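Local atomic coordinates of beta-galacturonidase (Eisenbergiella tayi, PDB entry 6NCX), a protein that probably hydrolyses beta-linked galacturonides or glucuronides as a family 2 glycoside hydrolase, and binds galacturonic acid in a pocket of its TIM barrel. Residues N67-F72 with E145-A150; R254-E259 with Y403-S408; C276-H281 with V311-D316; S426-P431 with L462-G467. All blocks are in the same frame, centred on the assembly; numbering follows the deposited sequence.

Contact 1: N67-F72 with E145-A150; sequences NIRLEF and EELGEA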
# COMPACT_ATOMS: atom_id res chain seq x y z
N ASN C 67 7.84 32.02 -46.70
CA ASN C 67 7.34 30.65 -46.65
C ASN C 67 7.75 29.99 -45.34
O ASN C 67 8.93 30.02 -44.98
CB ASN C 67 7.89 29.84 -47.82
CG ASN C 67 7.41 30.36 -49.16
OD1 ASN C 67 6.36 31.01 -49.25
ND2 ASN C 67 8.19 30.09 -50.22
N ILE C 68 6.80 29.38 -44.64
CA ILE C 68 7.12 28.66 -43.41
C ILE C 68 6.39 27.33 -43.39
O ILE C 68 5.39 27.12 -44.07
CB ILE C 68 6.81 29.46 -42.12
CG1 ILE C 68 5.31 29.77 -41.98
CG2 ILE C 68 7.68 30.72 -42.02
CD1 ILE C 68 4.84 29.96 -40.52
N ARG C 69 6.92 26.42 -42.57
CA ARG C 69 6.28 25.14 -42.31
C ARG C 69 6.14 24.97 -40.81
O ARG C 69 7.08 25.26 -40.06
CB ARG C 69 7.08 24.00 -42.91
CG ARG C 69 6.47 22.61 -42.77
CD ARG C 69 7.14 21.66 -43.76
NE ARG C 69 6.83 20.26 -43.52
CZ ARG C 69 7.51 19.47 -42.70
NH1 ARG C 69 8.56 19.92 -42.02
NH2 ARG C 69 7.14 18.21 -42.56
N LEU C 70 4.97 24.53 -40.36
CA LEU C 70 4.76 24.21 -38.95
C LEU C 70 4.51 22.71 -38.81
O LEU C 70 3.54 22.18 -39.36
CB LEU C 70 3.58 25.00 -38.37
CG LEU C 70 3.88 26.42 -37.90
CD1 LEU C 70 2.57 27.10 -37.54
CD2 LEU C 70 4.84 26.41 -36.73
N GLU C 71 5.39 22.02 -38.09
CA GLU C 71 5.30 20.58 -37.92
C GLU C 71 4.87 20.25 -36.51
O GLU C 71 5.54 20.64 -35.55
CB GLU C 71 6.62 19.88 -38.21
CG GLU C 71 6.49 18.41 -37.85
CD GLU C 71 7.68 17.58 -38.26
OE1 GLU C 71 8.82 17.97 -37.88
OE2 GLU C 71 7.47 16.55 -38.94
N PHE C 72 3.79 19.48 -36.39
CA PHE C 72 3.25 19.01 -35.12
C PHE C 72 3.50 17.51 -35.04
O PHE C 72 2.93 16.74 -35.82
CB PHE C 72 1.77 19.34 -34.99
CG PHE C 72 1.44 20.80 -35.18
CD1 PHE C 72 1.20 21.32 -36.46
CD2 PHE C 72 1.38 21.65 -34.09
CE1 PHE C 72 0.90 22.67 -36.63
CE2 PHE C 72 1.09 23.01 -34.25
CZ PHE C 72 0.85 23.52 -35.52
N GLU C 145 9.67 26.00 -39.16
CA GLU C 145 10.72 26.02 -40.18
C GLU C 145 10.46 27.18 -41.13
O GLU C 145 9.34 27.36 -41.61
CB GLU C 145 10.76 24.70 -40.95
CG GLU C 145 10.81 23.47 -40.05
CD GLU C 145 10.67 22.17 -40.82
OE1 GLU C 145 10.09 22.19 -41.93
OE2 GLU C 145 11.15 21.12 -40.32
N GLU C 146 11.50 27.97 -41.39
CA GLU C 146 11.45 29.00 -42.42
C GLU C 146 12.04 28.43 -43.70
O GLU C 146 13.21 28.05 -43.74
CB GLU C 146 12.17 30.27 -41.96
CG GLU C 146 11.28 31.14 -41.07
CD GLU C 146 12.02 32.26 -40.34
OE1 GLU C 146 12.57 31.99 -39.25
OE2 GLU C 146 12.03 33.40 -40.86
N LEU C 147 11.21 28.35 -44.74
CA LEU C 147 11.56 27.68 -45.98
C LEU C 147 11.96 28.69 -47.04
O LEU C 147 11.62 29.88 -46.97
CB LEU C 147 10.37 26.86 -46.51
CG LEU C 147 9.77 25.83 -45.56
CD1 LEU C 147 8.72 25.01 -46.28
CD2 LEU C 147 10.87 24.95 -44.99
N GLY C 148 12.66 28.20 -48.07
CA GLY C 148 12.92 29.00 -49.25
C GLY C 148 11.84 28.86 -50.31
O GLY C 148 10.64 28.92 -50.00
N GLU C 149 12.26 28.67 -51.56
CA GLU C 149 11.31 28.50 -52.66
C GLU C 149 10.80 27.07 -52.77
O GLU C 149 9.70 26.85 -53.30
CB GLU C 149 11.97 28.90 -53.99
CG GLU C 149 12.16 30.39 -54.20
CD GLU C 149 10.83 31.14 -54.35
OE1 GLU C 149 10.12 31.31 -53.33
OE2 GLU C 149 10.51 31.56 -55.49
N ALA C 150 11.58 26.10 -52.30
CA ALA C 150 11.24 24.70 -52.43
C ALA C 150 11.93 23.94 -51.32
O ALA C 150 12.97 24.36 -50.82
CB ALA C 150 11.65 24.15 -53.80

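Contact 2: R254-E259 with Y403-S408; sequences REIRTE and YRPRSS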
# COMPACT_ATOMS: atom_id res chain seq x y z
N ARG C 254 20.32 -3.49 -42.72
CA ARG C 254 19.85 -4.74 -42.16
C ARG C 254 18.76 -5.28 -43.08
O ARG C 254 18.00 -4.50 -43.66
CB ARG C 254 19.31 -4.57 -40.73
CG ARG C 254 18.10 -3.63 -40.59
CD ARG C 254 16.84 -4.43 -40.56
NE ARG C 254 15.63 -3.63 -40.49
CZ ARG C 254 14.94 -3.21 -41.54
NH1 ARG C 254 15.35 -3.49 -42.78
NH2 ARG C 254 13.85 -2.50 -41.36
N GLU C 255 18.69 -6.60 -43.19
CA GLU C 255 17.66 -7.26 -44.00
C GLU C 255 16.69 -8.01 -43.09
O GLU C 255 17.10 -8.89 -42.32
CB GLU C 255 18.29 -8.21 -45.02
CG GLU C 255 17.26 -9.10 -45.72
CD GLU C 255 17.91 -10.25 -46.48
OE1 GLU C 255 18.13 -10.11 -47.70
OE2 GLU C 255 18.22 -11.28 -45.84
N ILE C 256 15.41 -7.67 -43.20
CA ILE C 256 14.33 -8.39 -42.53
C ILE C 256 13.57 -9.16 -43.60
O ILE C 256 13.15 -8.57 -44.60
CB ILE C 256 13.40 -7.45 -41.74
CG1 ILE C 256 14.16 -6.82 -40.58
CG2 ILE C 256 12.20 -8.20 -41.20
CD1 ILE C 256 14.66 -7.83 -39.57
N ARG C 257 13.40 -10.46 -43.39
CA ARG C 257 12.90 -11.35 -44.42
C ARG C 257 12.21 -12.53 -43.74
O ARG C 257 12.68 -13.00 -42.70
CB ARG C 257 14.04 -11.87 -45.31
CG ARG C 257 13.68 -12.14 -46.75
CD ARG C 257 14.42 -13.36 -47.28
NE ARG C 257 15.84 -13.35 -46.95
CZ ARG C 257 16.57 -14.46 -46.88
NH1 ARG C 257 15.99 -15.63 -47.12
NH2 ARG C 257 17.86 -14.41 -46.57
N THR C 258 11.12 -13.00 -44.32
CA THR C 258 10.49 -14.23 -43.88
C THR C 258 10.77 -15.33 -44.89
O THR C 258 10.77 -15.08 -46.11
CB THR C 258 8.98 -14.07 -43.68
OG1 THR C 258 8.34 -13.85 -44.94
CG2 THR C 258 8.69 -12.90 -42.74
N GLU C 259 11.04 -16.54 -44.39
CA GLU C 259 11.36 -17.70 -45.22
C GLU C 259 10.79 -18.92 -44.51
O GLU C 259 11.32 -19.32 -43.46
CB GLU C 259 12.86 -17.85 -45.44
CG GLU C 259 13.25 -18.81 -46.55
CD GLU C 259 14.72 -18.65 -46.96
OE1 GLU C 259 15.63 -19.11 -46.22
OE2 GLU C 259 14.98 -18.05 -48.03
N TYR C 403 8.79 -3.99 -48.79
CA TYR C 403 9.81 -4.91 -48.30
C TYR C 403 9.60 -5.43 -46.88
O TYR C 403 9.85 -6.61 -46.62
CB TYR C 403 11.20 -4.25 -48.39
CG TYR C 403 11.51 -3.73 -49.77
CD1 TYR C 403 11.38 -2.38 -50.06
CD2 TYR C 403 11.89 -4.59 -50.78
CE1 TYR C 403 11.66 -1.89 -51.34
CE2 TYR C 403 12.16 -4.12 -52.05
CZ TYR C 403 12.05 -2.78 -52.33
OH TYR C 403 12.33 -2.31 -53.60
N ARG C 404 9.16 -4.60 -45.94
CA ARG C 404 8.98 -5.09 -44.58
C ARG C 404 7.82 -6.09 -44.52
O ARG C 404 6.79 -5.88 -45.17
CB ARG C 404 8.70 -3.94 -43.62
CG ARG C 404 9.94 -3.24 -43.10
CD ARG C 404 9.51 -2.06 -42.24
NE ARG C 404 10.61 -1.39 -41.56
CZ ARG C 404 11.21 -0.28 -41.99
NH1 ARG C 404 10.83 0.31 -43.13
NH2 ARG C 404 12.18 0.24 -41.28
N PRO C 405 7.95 -7.16 -43.73
CA PRO C 405 6.79 -8.03 -43.48
C PRO C 405 5.66 -7.29 -42.78
O PRO C 405 5.85 -6.24 -42.15
CB PRO C 405 7.36 -9.14 -42.58
CG PRO C 405 8.55 -8.51 -41.93
CD PRO C 405 9.14 -7.61 -42.99
N ARG C 406 4.47 -7.86 -42.92
CA ARG C 406 3.24 -7.33 -42.35
C ARG C 406 2.55 -8.39 -41.51
O ARG C 406 2.72 -9.60 -41.73
CB ARG C 406 2.31 -6.85 -43.46
CG ARG C 406 3.00 -5.97 -44.49
CD ARG C 406 2.20 -5.92 -45.77
NE ARG C 406 2.13 -7.22 -46.42
CZ ARG C 406 1.42 -7.47 -47.52
NH1 ARG C 406 0.72 -6.49 -48.09
NH2 ARG C 406 1.41 -8.68 -48.05
N SER C 407 1.77 -7.95 -40.53
CA SER C 407 1.01 -8.87 -39.69
C SER C 407 -0.11 -8.11 -38.99
O SER C 407 -0.27 -6.90 -39.17
CB SER C 407 1.94 -9.57 -38.69
OG SER C 407 1.22 -10.55 -37.96
N SER C 408 -0.88 -8.84 -38.19
CA SER C 408 -1.95 -8.26 -37.38
C SER C 408 -2.20 -9.17 -36.18
O SER C 408 -2.33 -10.39 -36.34
CB SER C 408 -3.23 -8.10 -38.19
OG SER C 408 -4.28 -7.61 -37.37

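Contact 3: C276-H281 with V311-D316; sequences CRHEDH and VHYPND. With ADA (alpha-D-galactopyranuronic acid), chain I.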
# COMPACT_ATOMS: atom_id res chain seq x y z
N CYS C 276 4.88 -5.77 -25.11
CA CYS C 276 3.92 -4.74 -25.46
C CYS C 276 4.12 -3.55 -24.52
O CYS C 276 4.18 -3.72 -23.30
CB CYS C 276 2.49 -5.26 -25.32
SG CYS C 276 2.11 -6.67 -26.37
N ARG C 277 4.20 -2.35 -25.08
CA ARG C 277 4.35 -1.16 -24.25
C ARG C 277 3.45 -0.06 -24.79
O ARG C 277 3.56 0.31 -25.96
CB ARG C 277 5.80 -0.68 -24.20
CG ARG C 277 5.95 0.70 -23.61
CD ARG C 277 7.41 1.13 -23.66
NE ARG C 277 7.60 2.45 -23.09
CZ ARG C 277 7.47 3.58 -23.77
NH1 ARG C 277 7.16 3.56 -25.04
NH2 ARG C 277 7.66 4.74 -23.17
N HIS C 278 2.57 0.46 -23.94
CA HIS C 278 1.80 1.66 -24.23
C HIS C 278 2.66 2.90 -23.97
O HIS C 278 3.62 2.86 -23.20
CB HIS C 278 0.55 1.74 -23.35
CG HIS C 278 -0.67 1.17 -23.98
ND1 HIS C 278 -1.34 1.80 -25.01
CD2 HIS C 278 -1.37 0.04 -23.72
CE1 HIS C 278 -2.39 1.08 -25.36
NE2 HIS C 278 -2.44 0.01 -24.58
N GLU C 279 2.29 4.01 -24.61
CA GLU C 279 2.83 5.33 -24.25
C GLU C 279 1.97 5.87 -23.12
O GLU C 279 1.00 6.60 -23.33
CB GLU C 279 2.86 6.28 -25.44
CG GLU C 279 3.68 5.83 -26.64
CD GLU C 279 3.81 6.91 -27.72
OE1 GLU C 279 4.95 7.14 -28.19
OE2 GLU C 279 2.77 7.51 -28.12
N ASP C 280 2.32 5.49 -21.89
CA ASP C 280 1.53 5.86 -20.73
C ASP C 280 2.45 5.93 -19.52
O ASP C 280 3.34 5.09 -19.37
CB ASP C 280 0.39 4.85 -20.50
CG ASP C 280 -0.68 5.38 -19.53
OD1 ASP C 280 -0.56 5.15 -18.29
OD2 ASP C 280 -1.62 6.05 -20.02
N HIS C 281 2.20 6.93 -18.66
CA HIS C 281 2.97 7.24 -17.47
C HIS C 281 2.06 8.09 -16.61
O HIS C 281 1.35 8.94 -17.16
CB HIS C 281 4.26 7.98 -17.79
CG HIS C 281 5.15 8.22 -16.60
ND1 HIS C 281 4.89 9.17 -15.65
CD2 HIS C 281 6.33 7.65 -16.24
CE1 HIS C 281 5.85 9.16 -14.74
NE2 HIS C 281 6.74 8.25 -15.07
N VAL C 311 1.80 -1.01 -28.79
CA VAL C 311 0.36 -1.12 -28.60
C VAL C 311 -0.21 0.26 -28.24
O VAL C 311 0.32 0.95 -27.36
CB VAL C 311 0.03 -2.19 -27.55
CG1 VAL C 311 0.70 -3.51 -27.93
CG2 VAL C 311 0.50 -1.77 -26.14
N HIS C 312 -1.24 0.70 -28.95
CA HIS C 312 -1.76 0.12 -30.19
C HIS C 312 -1.83 1.23 -31.22
O HIS C 312 -2.91 1.55 -31.68
CB HIS C 312 -3.17 -0.48 -30.02
CG HIS C 312 -3.24 -1.64 -29.08
ND1 HIS C 312 -2.71 -2.88 -29.38
CD2 HIS C 312 -3.81 -1.76 -27.85
CE1 HIS C 312 -2.94 -3.71 -28.37
NE2 HIS C 312 -3.60 -3.05 -27.44
N TYR C 313 -0.67 1.83 -31.57
CA TYR C 313 -0.61 3.06 -32.35
C TYR C 313 0.85 3.41 -32.63
O TYR C 313 1.74 2.90 -31.94
CB TYR C 313 -1.32 4.20 -31.61
CG TYR C 313 -1.05 4.19 -30.11
CD1 TYR C 313 0.17 4.63 -29.59
CD2 TYR C 313 -2.01 3.74 -29.22
CE1 TYR C 313 0.43 4.61 -28.21
CE2 TYR C 313 -1.77 3.71 -27.85
CZ TYR C 313 -0.55 4.15 -27.35
OH TYR C 313 -0.32 4.11 -25.99
N PRO C 314 1.14 4.26 -33.62
CA PRO C 314 2.53 4.68 -33.86
C PRO C 314 3.12 5.40 -32.66
O PRO C 314 2.42 6.05 -31.88
CB PRO C 314 2.43 5.61 -35.08
CG PRO C 314 1.18 5.14 -35.80
CD PRO C 314 0.23 4.71 -34.70
N ASN C 315 4.44 5.30 -32.53
CA ASN C 315 5.15 5.88 -31.40
C ASN C 315 5.90 7.16 -31.79
O ASN C 315 6.22 7.40 -32.96
CB ASN C 315 6.14 4.88 -30.80
CG ASN C 315 5.49 3.97 -29.76
OD1 ASN C 315 4.27 3.78 -29.75
ND2 ASN C 315 6.32 3.39 -28.91
N ASP C 316 6.14 7.97 -30.78
CA ASP C 316 7.06 9.09 -30.85
C ASP C 316 8.32 8.69 -31.61
O ASP C 316 8.90 7.62 -31.36
CB ASP C 316 7.39 9.51 -29.41
CG ASP C 316 7.98 10.91 -29.31
OD1 ASP C 316 7.50 11.68 -28.45
OD2 ASP C 316 8.94 11.24 -30.05
C1 ADA I . -6.41 -7.55 -25.79
C2 ADA I . -5.99 -6.14 -26.26
C3 ADA I . -5.25 -5.32 -25.27
C4 ADA I . -5.67 -5.51 -23.86
C5 ADA I . -5.83 -7.00 -23.51
C6 ADA I . -6.33 -7.25 -22.08
O1 ADA I . -5.38 -8.49 -25.96
O2 ADA I . -5.28 -6.25 -27.46
O3 ADA I . -5.34 -3.95 -25.62
O4 ADA I . -6.91 -4.88 -23.63
O5 ADA I . -6.81 -7.61 -24.39
O6B ADA I . -5.76 -6.73 -21.08
O6A ADA I . -7.33 -7.99 -21.93
O HOH W 1 2.89 2.28 -27.39
O HOH W 2 -1.29 5.90 -24.35

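Contact 4: S426-P431 with L462-G467; sequences SYNIYP and LITEIG. With ADA (alpha-D-galactopyranuronic acid), chain I.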
# COMPACT_ATOMS: atom_id res chain seq x y z
N SER C 426 -0.04 -13.80 -36.19
CA SER C 426 0.17 -13.34 -34.82
C SER C 426 -1.12 -13.46 -34.00
O SER C 426 -2.20 -13.10 -34.47
CB SER C 426 0.66 -11.89 -34.81
OG SER C 426 1.91 -11.78 -35.46
N TYR C 427 -0.99 -13.96 -32.77
CA TYR C 427 -2.15 -14.21 -31.93
C TYR C 427 -1.97 -13.66 -30.51
O TYR C 427 -0.89 -13.71 -29.91
CB TYR C 427 -2.45 -15.71 -31.90
CG TYR C 427 -3.58 -16.02 -32.84
CD1 TYR C 427 -3.34 -16.34 -34.16
CD2 TYR C 427 -4.90 -15.92 -32.42
CE1 TYR C 427 -4.39 -16.59 -35.06
CE2 TYR C 427 -5.97 -16.18 -33.30
CZ TYR C 427 -5.70 -16.52 -34.61
OH TYR C 427 -6.73 -16.77 -35.49
N ASN C 428 -3.07 -13.13 -29.97
CA ASN C 428 -3.17 -12.75 -28.57
C ASN C 428 -3.98 -13.82 -27.83
O ASN C 428 -5.15 -14.04 -28.15
CB ASN C 428 -3.84 -11.39 -28.42
CG ASN C 428 -3.15 -10.30 -29.21
OD1 ASN C 428 -1.98 -10.44 -29.60
ND2 ASN C 428 -3.85 -9.20 -29.44
N ILE C 429 -3.38 -14.44 -26.81
CA ILE C 429 -4.01 -15.49 -26.02
C ILE C 429 -3.78 -15.23 -24.53
O ILE C 429 -2.74 -14.72 -24.11
CB ILE C 429 -3.46 -16.88 -26.43
CG1 ILE C 429 -1.96 -16.96 -26.11
CG2 ILE C 429 -3.78 -17.16 -27.91
CD1 ILE C 429 -1.37 -18.36 -26.21
N TYR C 430 -4.76 -15.61 -23.72
CA TYR C 430 -4.64 -15.46 -22.26
C TYR C 430 -5.08 -16.70 -21.49
O TYR C 430 -5.91 -16.62 -20.59
CB TYR C 430 -5.42 -14.25 -21.78
CG TYR C 430 -4.77 -12.97 -22.16
CD1 TYR C 430 -4.98 -12.42 -23.41
CD2 TYR C 430 -3.93 -12.30 -21.27
CE1 TYR C 430 -4.39 -11.25 -23.79
CE2 TYR C 430 -3.34 -11.09 -21.63
CZ TYR C 430 -3.57 -10.59 -22.91
OH TYR C 430 -3.01 -9.41 -23.32
N PRO C 431 -4.52 -17.88 -21.82
CA PRO C 431 -4.75 -19.03 -20.94
C PRO C 431 -4.02 -18.80 -19.63
O PRO C 431 -2.91 -18.24 -19.61
CB PRO C 431 -4.14 -20.20 -21.74
CG PRO C 431 -2.98 -19.56 -22.43
CD PRO C 431 -3.47 -18.17 -22.82
N LEU C 462 3.86 -15.68 -34.22
CA LEU C 462 4.21 -14.96 -32.99
C LEU C 462 3.02 -14.95 -32.05
O LEU C 462 1.87 -14.82 -32.48
CB LEU C 462 4.62 -13.51 -33.26
CG LEU C 462 5.90 -13.24 -34.04
CD1 LEU C 462 5.86 -11.84 -34.61
CD2 LEU C 462 7.13 -13.44 -33.16
N ILE C 463 3.30 -15.07 -30.75
CA ILE C 463 2.31 -14.74 -29.74
C ILE C 463 2.53 -13.26 -29.44
O ILE C 463 3.49 -12.87 -28.78
CB ILE C 463 2.43 -15.63 -28.50
CG1 ILE C 463 1.96 -17.05 -28.84
CG2 ILE C 463 1.59 -15.08 -27.36
CD1 ILE C 463 0.47 -17.15 -29.05
N THR C 464 1.67 -12.42 -30.00
CA THR C 464 1.82 -10.98 -29.84
C THR C 464 1.26 -10.47 -28.52
O THR C 464 1.49 -9.31 -28.19
CB THR C 464 1.17 -10.26 -31.02
OG1 THR C 464 -0.04 -10.92 -31.42
CG2 THR C 464 2.13 -10.26 -32.18
N GLU C 465 0.58 -11.30 -27.74
CA GLU C 465 0.12 -10.91 -26.42
C GLU C 465 -0.06 -12.15 -25.55
O GLU C 465 -0.75 -13.08 -25.95
CB GLU C 465 -1.19 -10.12 -26.50
CG GLU C 465 -1.02 -8.68 -26.90
CD GLU C 465 -2.32 -7.92 -26.87
OE1 GLU C 465 -2.44 -6.93 -27.65
OE2 GLU C 465 -3.20 -8.30 -26.07
N ILE C 466 0.56 -12.14 -24.37
CA ILE C 466 0.24 -13.07 -23.30
C ILE C 466 0.69 -12.41 -22.01
O ILE C 466 1.60 -11.57 -22.01
CB ILE C 466 0.92 -14.45 -23.54
CG1 ILE C 466 0.35 -15.55 -22.64
CG2 ILE C 466 2.40 -14.36 -23.34
CD1 ILE C 466 0.52 -16.96 -23.26
N GLY C 467 0.05 -12.76 -20.91
CA GLY C 467 0.39 -12.18 -19.63
C GLY C 467 -0.73 -12.41 -18.64
O GLY C 467 -1.65 -13.21 -18.87
C1 ADA I . -6.41 -7.55 -25.79
C2 ADA I . -5.99 -6.14 -26.26
C3 ADA I . -5.25 -5.32 -25.27
C4 ADA I . -5.67 -5.51 -23.86
C5 ADA I . -5.83 -7.00 -23.51
C6 ADA I . -6.33 -7.25 -22.08
O1 ADA I . -5.38 -8.49 -25.96
O2 ADA I . -5.28 -6.25 -27.46
O3 ADA I . -5.34 -3.95 -25.62
O4 ADA I . -6.91 -4.88 -23.63
O5 ADA I . -6.81 -7.61 -24.39
O6B ADA I . -5.76 -6.73 -21.08
O6A ADA I . -7.33 -7.99 -21.93

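Contact 1: N67-F72 with E145-A150
E145 OE1 is gripped by two arginines, R69 across the contact and R11 of the same chain. R69 NH1 reaches it at 2.7 Å in a salt bridge. The oxygen lies near the guanidinium plane, but R69 meets it from above the carboxylate plane. The two side chains run side by side and point the same way. R69 CG stands anti to its backbone N (chi1 -177°) and the chain is extended to NE, which carries the guanidinium level with the acid. Its NE turns to D99, a second charge partner. Behind these groups, R69 and E145 form an antiparallel hydrogen-bonded pair, with 2.8 Å both from R69 N to E145 O and from E145 N to R69 O. On the other face, I68 CG2 touches E146 CG at 3.7 Å. L147 N still bonds N67 O at 2.8 Å. Beyond it the chains part, and N67 ND2 takes over, giving an almost straight bond (170°) of 2.7 Å to G148 O. These strands are the centre of a four-stranded antiparallel sheet in the N-terminal beta-sandwich. Two arginines at E145 and two acids at R69 probably balance the charge on this face.

Contact 2: R254-E259 with Y403-S408
The backbones of I256 and R404 pass at a distance, CA to CA 6.6 Å, too far for strand pairing, so side chains make the join. The setting is the TIM barrel. Strand 406-410 is one of its parallel strands, and residues 403-405 lead into it. Strand 256-259 belongs to the antiparallel hairpin that precedes barrel strand 268-276. P405 is the apolar centre of the contact. I256 CG2 meets its ring at CD, 3.6 Å away, and the two side chains cross at about a right angle. CG2 is the branch that faces the proline because it lies anti to the backbone N of I256. The other branch, CG1, lies against one face of the R254 guanidinium, toward its rim. R254 and R404 meet as like charges, with 3.2 Å between R254 NH2 and R404 NH2. R254 NH2 sits over one face of the R404 guanidinium, and the two planes are nearly perpendicular (84°). A shared acceptor explains the closeness: R254 NH2 and R404 NE both donate to I370 O. D401 forms a salt bridge with R404 NH1, which probably offsets part of the positive charge. On the side of strand 256-259 turned from this contact, R257 links two acids, with R257 NH1 2.8 Å from E259 OE2 and R257 NH2 3.2 Å from E255 OE2. At the margin of the proline ring, T258 CG2 comes within 4.0 Å of P405 CB.

Contact 3: C276-H281 with V311-D316
The hydroxyl of Y313 ties the two loops together. Its OH lies 2.7 Å from H278 ND1 in a nearly straight hydrogen bond (169°), at the edge of the imidazole. The same OH accepts a bond from E279 N at 3.0 Å. Water 2 is hydrogen-bonded to it, and donates to E279 O. A phenylalanine here would remove the hydroxyl and would probably leave H278 ND1, E279 N and the water without this common partner. Next along, E279 OE1 accepts D316 N at 3.0 Å, on the syn side of the carboxylate. The E279 chain is extended, and its carboxylate stacks on the N315 amide with the planes 16° apart. Its other oxygen, OE2, forms a salt bridge with R140. V311 packs against H278 and C276: CG2 lies over the face of the H278 ring, 3.7 Å from its centroid, and CG1 touches C276 CB at 3.6 Å. A cis peptide joins V311 to H312. H312 NE2 is 2.7 Å from O3 of the bound galacturonic acid, and E333 bonds its ND1. Both loops follow barrel strands, 268-276 and 307-309, at the mouth where TIM barrels bind ligands. With both ring nitrogens bonded, the rotation of the H312 ring is probably fixed, with NE2 facing the sugar, while the buried Y313 hydroxyl braces the loops behind it.

Contact 4: S426-P431 with L462-G467
E465 reaches from its strand past N428 to the sugar. Its CB packs on N428 CG at 3.3 Å, and CG lies over the same amide. The carboxylate then stacks on that amide, planes 15° apart. OE1 accepts O2 of the bound galacturonic acid at 2.9 Å and forms a salt bridge with R309. OE2 accepts the Y430 hydroxyl at 3.0 Å, near the plane of the tyrosine ring, though the place of OE2 is less sure because it sits too close to the sugar. A phenylalanine in place of Y430 would remove the hydroxyl and would probably leave OE2 without this donor. N428 is itself fixed: its OD1 takes T464 OG1 at 2.7 Å, and its ND2 donates to N377. The strands are parallel neighbours in a beta-alpha-beta unit of the TIM barrel, connected through helix 439-453. Y427 pairs with I463 but N428 with E465, a beta bulge, and I429 N closes on E465 O at 3.1 Å. On the helix side, I429 CD1 meets I463 CD1 at 3.6 Å. The stack on N428 and the bonds at OE1 thus probably set the angle at which E465 presents its carboxylate to the sugar.

Contacts 3 and 4 share the galacturonic acid site. Their centres are about 17 Å apart, yet they touch: H312 CE1 lies 3.3 Å from E465 OE1, and C276 SG packs on T464 O. R337, N377, Y434, N530 and K532 also hydrogen-bond the ligand. Contact 2 joins contact 4 through neighbouring barrel strands 406-410 and 425-428, where S407 OG and S426 OG are 2.9 Å apart, a probable hydrogen bond. It lies away from the ligand-binding residues. Contact 1 stands apart in the N-terminal beta-sandwich, its nearest atoms about 10 Å from contact 3 and about 26 Å from contact 4.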